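Local coordinates for protein type II restriction enzyme NlaIV (PDB 6QM2) that recognises the double-stranded DNA sequence 5'-GGNNCC-3' and cleaves it in the middle, leaving blunt ends with 5'-phosphates, at residues 13-27 against 135-147. Numbering follows the deposited sequence.
Sequences FDKLLDEEKILSANG and NGNVTIKDLWLKK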
# COMPACT_ATOMS: atom_id res chain seq x y z
N PHE A 13 -11.81 24.24 -9.59
CA PHE A 13 -13.02 23.50 -9.20
C PHE A 13 -14.05 23.52 -10.33
O PHE A 13 -14.49 22.47 -10.79
CB PHE A 13 -13.61 24.08 -7.91
CG PHE A 13 -14.88 23.41 -7.45
CD1 PHE A 13 -14.89 22.06 -7.10
CD2 PHE A 13 -16.08 24.13 -7.35
CE1 PHE A 13 -16.05 21.44 -6.67
CE2 PHE A 13 -17.24 23.51 -6.91
CZ PHE A 13 -17.23 22.17 -6.57
N ASP A 14 -14.40 24.73 -10.79
CA ASP A 14 -15.39 24.90 -11.86
C ASP A 14 -14.94 24.32 -13.19
O ASP A 14 -15.77 23.79 -13.94
CB ASP A 14 -15.75 26.39 -12.04
CG ASP A 14 -16.55 26.96 -10.88
OD1 ASP A 14 -17.48 26.28 -10.39
OD2 ASP A 14 -16.26 28.10 -10.47
N LYS A 15 -13.64 24.40 -13.50
CA LYS A 15 -13.11 23.85 -14.74
C LYS A 15 -13.25 22.32 -14.76
O LYS A 15 -13.75 21.76 -15.74
CB LYS A 15 -11.65 24.27 -14.98
CG LYS A 15 -11.14 23.91 -16.37
CD LYS A 15 -9.82 24.59 -16.71
CE LYS A 15 -9.57 24.51 -18.21
NZ LYS A 15 -8.13 24.62 -18.57
N LEU A 16 -12.82 21.67 -13.69
CA LEU A 16 -12.99 20.21 -13.54
C LEU A 16 -14.45 19.78 -13.65
O LEU A 16 -14.76 18.76 -14.26
CB LEU A 16 -12.44 19.72 -12.20
CG LEU A 16 -10.92 19.73 -12.02
CD1 LEU A 16 -10.57 19.51 -10.55
CD2 LEU A 16 -10.25 18.68 -12.89
N LEU A 17 -15.35 20.58 -13.08
CA LEU A 17 -16.76 20.23 -13.02
C LEU A 17 -17.45 20.34 -14.39
O LEU A 17 -18.19 19.44 -14.79
CB LEU A 17 -17.48 21.10 -11.96
CG LEU A 17 -18.56 20.44 -11.10
CD1 LEU A 17 -18.01 19.25 -10.33
CD2 LEU A 17 -19.13 21.47 -10.13
N ASP A 18 -17.17 21.43 -15.12
CA ASP A 18 -17.85 21.77 -16.38
C ASP A 18 -17.09 21.40 -17.66
O ASP A 18 -17.68 20.93 -18.63
CB ASP A 18 -18.16 23.27 -16.43
CG ASP A 18 -18.90 23.75 -15.19
OD1 ASP A 18 -19.70 22.98 -14.61
OD2 ASP A 18 -18.68 24.92 -14.80
N GLU A 19 -15.77 21.63 -17.65
CA GLU A 19 -14.93 21.50 -18.85
C GLU A 19 -14.35 20.08 -18.98
O GLU A 19 -14.41 19.48 -20.05
CB GLU A 19 -13.82 22.55 -18.80
CG GLU A 19 -13.35 23.07 -20.15
CD GLU A 19 -12.56 24.37 -20.06
OE1 GLU A 19 -13.00 25.29 -19.33
OE2 GLU A 19 -11.51 24.48 -20.73
N GLU A 20 -13.80 19.56 -17.88
CA GLU A 20 -13.34 18.16 -17.80
C GLU A 20 -14.52 17.18 -17.73
O GLU A 20 -14.40 16.06 -18.21
CB GLU A 20 -12.44 17.98 -16.56
CG GLU A 20 -11.86 16.58 -16.35
CD GLU A 20 -10.86 16.18 -17.41
OE1 GLU A 20 -9.94 16.98 -17.70
OE2 GLU A 20 -10.99 15.07 -17.95
N LYS A 21 -15.63 17.62 -17.12
CA LYS A 21 -16.80 16.78 -16.85
C LYS A 21 -16.40 15.60 -15.95
O LYS A 21 -16.55 14.44 -16.31
CB LYS A 21 -17.49 16.32 -18.14
CG LYS A 21 -18.08 17.46 -18.97
CD LYS A 21 -18.09 17.15 -20.46
CE LYS A 21 -18.47 18.36 -21.29
NZ LYS A 21 -17.95 18.24 -22.68
N ILE A 22 -15.87 15.96 -14.78
CA ILE A 22 -15.29 15.00 -13.84
C ILE A 22 -16.34 14.04 -13.24
O ILE A 22 -16.03 12.87 -12.99
CB ILE A 22 -14.51 15.73 -12.71
CG1 ILE A 22 -13.51 14.80 -12.00
CG2 ILE A 22 -15.45 16.40 -11.71
CD1 ILE A 22 -12.22 14.58 -12.76
N LEU A 23 -17.57 14.51 -13.04
CA LEU A 23 -18.63 13.69 -12.42
C LEU A 23 -19.08 12.52 -13.30
O LEU A 23 -19.39 11.45 -12.79
CB LEU A 23 -19.84 14.55 -12.05
CG LEU A 23 -19.61 15.66 -11.02
CD1 LEU A 23 -20.94 16.34 -10.72
CD2 LEU A 23 -18.97 15.13 -9.74
N SER A 24 -19.10 12.74 -14.61
CA SER A 24 -19.45 11.70 -15.59
C SER A 24 -18.23 10.96 -16.18
O SER A 24 -18.40 10.05 -16.98
CB SER A 24 -20.29 12.32 -16.71
OG SER A 24 -19.67 13.50 -17.21
N ALA A 25 -17.01 11.34 -15.77
CA ALA A 25 -15.79 10.75 -16.33
C ALA A 25 -15.52 9.35 -15.78
O ALA A 25 -15.96 9.01 -14.68
CB ALA A 25 -14.59 11.65 -16.05
N ASN A 26 -14.79 8.56 -16.56
CA ASN A 26 -14.40 7.21 -16.18
C ASN A 26 -12.87 7.13 -16.19
O ASN A 26 -12.22 7.86 -16.95
CB ASN A 26 -15.01 6.18 -17.13
CG ASN A 26 -16.51 6.03 -16.96
OD1 ASN A 26 -17.04 6.07 -15.84
ND2 ASN A 26 -17.22 5.85 -18.07
N GLY A 27 -12.32 6.26 -15.35
CA GLY A 27 -10.87 6.11 -15.22
C GLY A 27 -10.49 4.78 -14.58
O GLY A 27 -11.36 4.07 -14.09
N ASN A 135 -15.03 -4.43 -11.34
CA ASN A 135 -14.23 -4.48 -12.58
C ASN A 135 -13.00 -3.56 -12.57
O ASN A 135 -12.14 -3.68 -13.45
CB ASN A 135 -15.09 -4.17 -13.81
CG ASN A 135 -16.02 -5.31 -14.18
OD1 ASN A 135 -15.58 -6.44 -14.42
ND2 ASN A 135 -17.32 -5.03 -14.24
N GLY A 136 -12.92 -2.64 -11.61
CA GLY A 136 -11.77 -1.74 -11.46
C GLY A 136 -11.90 -0.35 -12.08
O GLY A 136 -10.92 0.40 -12.12
N ASN A 137 -13.10 0.01 -12.56
CA ASN A 137 -13.34 1.32 -13.14
C ASN A 137 -13.57 2.36 -12.04
O ASN A 137 -14.53 2.25 -11.27
CB ASN A 137 -14.54 1.29 -14.09
CG ASN A 137 -14.54 2.43 -15.08
OD1 ASN A 137 -15.45 3.26 -15.10
ND2 ASN A 137 -13.50 2.50 -15.91
N VAL A 138 -12.69 3.35 -11.97
CA VAL A 138 -12.76 4.43 -10.98
C VAL A 138 -13.66 5.55 -11.51
O VAL A 138 -13.54 5.93 -12.68
CB VAL A 138 -11.37 5.02 -10.67
CG1 VAL A 138 -11.47 6.12 -9.62
CG2 VAL A 138 -10.39 3.93 -10.23
N THR A 139 -14.54 6.06 -10.66
CA THR A 139 -15.36 7.24 -10.97
C THR A 139 -15.35 8.22 -9.80
O THR A 139 -15.22 7.81 -8.64
CB THR A 139 -16.82 6.85 -11.31
OG1 THR A 139 -17.43 6.20 -10.19
CG2 THR A 139 -16.86 5.93 -12.52
N ILE A 140 -15.49 9.51 -10.11
CA ILE A 140 -15.59 10.56 -9.11
C ILE A 140 -17.07 10.85 -8.88
O ILE A 140 -17.69 11.59 -9.64
CB ILE A 140 -14.86 11.85 -9.55
CG1 ILE A 140 -13.42 11.54 -10.02
CG2 ILE A 140 -14.87 12.89 -8.44
CD1 ILE A 140 -12.57 10.74 -9.05
N LYS A 141 -17.64 10.24 -7.84
CA LYS A 141 -19.06 10.40 -7.51
C LYS A 141 -19.41 11.82 -7.04
O LYS A 141 -20.47 12.34 -7.39
CB LYS A 141 -19.51 9.38 -6.46
CG LYS A 141 -19.63 7.95 -7.01
CD LYS A 141 -20.31 7.01 -6.01
CE LYS A 141 -21.83 7.17 -6.01
NZ LYS A 141 -22.44 6.74 -4.72
N ASP A 142 -18.53 12.42 -6.25
CA ASP A 142 -18.70 13.80 -5.77
C ASP A 142 -17.38 14.57 -5.85
O ASP A 142 -16.30 13.99 -5.82
CB ASP A 142 -19.19 13.79 -4.32
CG ASP A 142 -20.65 13.40 -4.18
OD1 ASP A 142 -21.50 14.06 -4.81
OD2 ASP A 142 -20.94 12.45 -3.43
N LEU A 143 -17.50 15.90 -5.96
CA LEU A 143 -16.36 16.81 -5.86
C LEU A 143 -16.76 18.02 -5.03
O LEU A 143 -17.86 18.55 -5.20
CB LEU A 143 -15.88 17.24 -7.25
CG LEU A 143 -14.52 17.96 -7.30
CD1 LEU A 143 -13.38 16.99 -7.05
CD2 LEU A 143 -14.31 18.66 -8.64
N TRP A 144 -15.88 18.45 -4.13
CA TRP A 144 -16.12 19.60 -3.27
C TRP A 144 -14.92 20.55 -3.25
O TRP A 144 -13.78 20.11 -3.43
CB TRP A 144 -16.37 19.16 -1.83
CG TRP A 144 -17.60 18.35 -1.59
CD1 TRP A 144 -18.87 18.82 -1.38
CD2 TRP A 144 -17.68 16.92 -1.48
NE1 TRP A 144 -19.73 17.77 -1.16
CE2 TRP A 144 -19.03 16.59 -1.22
CE3 TRP A 144 -16.74 15.89 -1.58
CZ2 TRP A 144 -19.46 15.27 -1.06
CZ3 TRP A 144 -17.17 14.57 -1.42
CH2 TRP A 144 -18.52 14.28 -1.16
N LEU A 145 -15.21 21.83 -3.03
CA LEU A 145 -14.20 22.83 -2.68
C LEU A 145 -14.65 23.47 -1.38
O LEU A 145 -15.66 24.17 -1.34
CB LEU A 145 -14.05 23.89 -3.78
CG LEU A 145 -12.86 24.84 -3.63
CD1 LEU A 145 -11.54 24.12 -3.85
CD2 LEU A 145 -12.99 26.01 -4.59
N LYS A 146 -13.91 23.20 -0.30
CA LYS A 146 -14.30 23.62 1.04
C LYS A 146 -13.12 24.20 1.81
O LYS A 146 -11.96 23.95 1.47
CB LYS A 146 -14.88 22.43 1.82
CG LYS A 146 -16.13 21.80 1.22
CD LYS A 146 -17.40 22.45 1.75
CE LYS A 146 -18.56 22.29 0.78
NZ LYS A 146 -19.82 22.85 1.34
N LYS A 147 -13.42 25.00 2.84
CA LYS A 147 -12.42 25.46 3.82
C LYS A 147 -12.30 24.43 4.94
O LYS A 147 -13.18 23.59 5.11
CB LYS A 147 -12.81 26.83 4.41
CG LYS A 147 -12.21 28.03 3.69
CD LYS A 147 -12.68 28.16 2.25
CE LYS A 147 -12.18 29.45 1.62
NZ LYS A 147 -10.69 29.53 1.54
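Leu143 and Leu145 point from strand 138-147 toward helix 9-18, where the Phe13 ring lies against both. With its CG anti to the backbone N (chi1 179°), Phe13 reaches down to the strand: CB of Leu145 sits over one ring face, 4.0 Å from the centroid, in a CH-pi contact, while the backbone carbonyl of Leu143 meets the ring edge. Leu143 runs alongside Phe13 in the opposite direction. Its CD2 methyl gathers four side chains, touching Phe13 CD1 at 3.8 Å and also Leu16 CB, Leu17 CD1 and, from the turn beyond the helix, Ile22 CG2. Ile22 lies obliquely across Ile140, CG1 to CG1 at 3.8 Å, and Leu23 lays its CD2 over the strand backbone near Lys141 and Asp142, which form a classic bulge opposite Gly129. Farther on, Gly27 and Val138 make a single antiparallel bridge: Gly27 N donates to Val138 O (3.0 Å) and Val138 N to Gly27 O. Gly27 also pairs with a strand of the second subunit. Residues 13-18 of helix 9-18 thus run nearly antiparallel (167°) to strand 138-147, an edge strand of the mixed sheet within this chain, forming an alpha-on-beta layer within the PDDEXK nuclease fold.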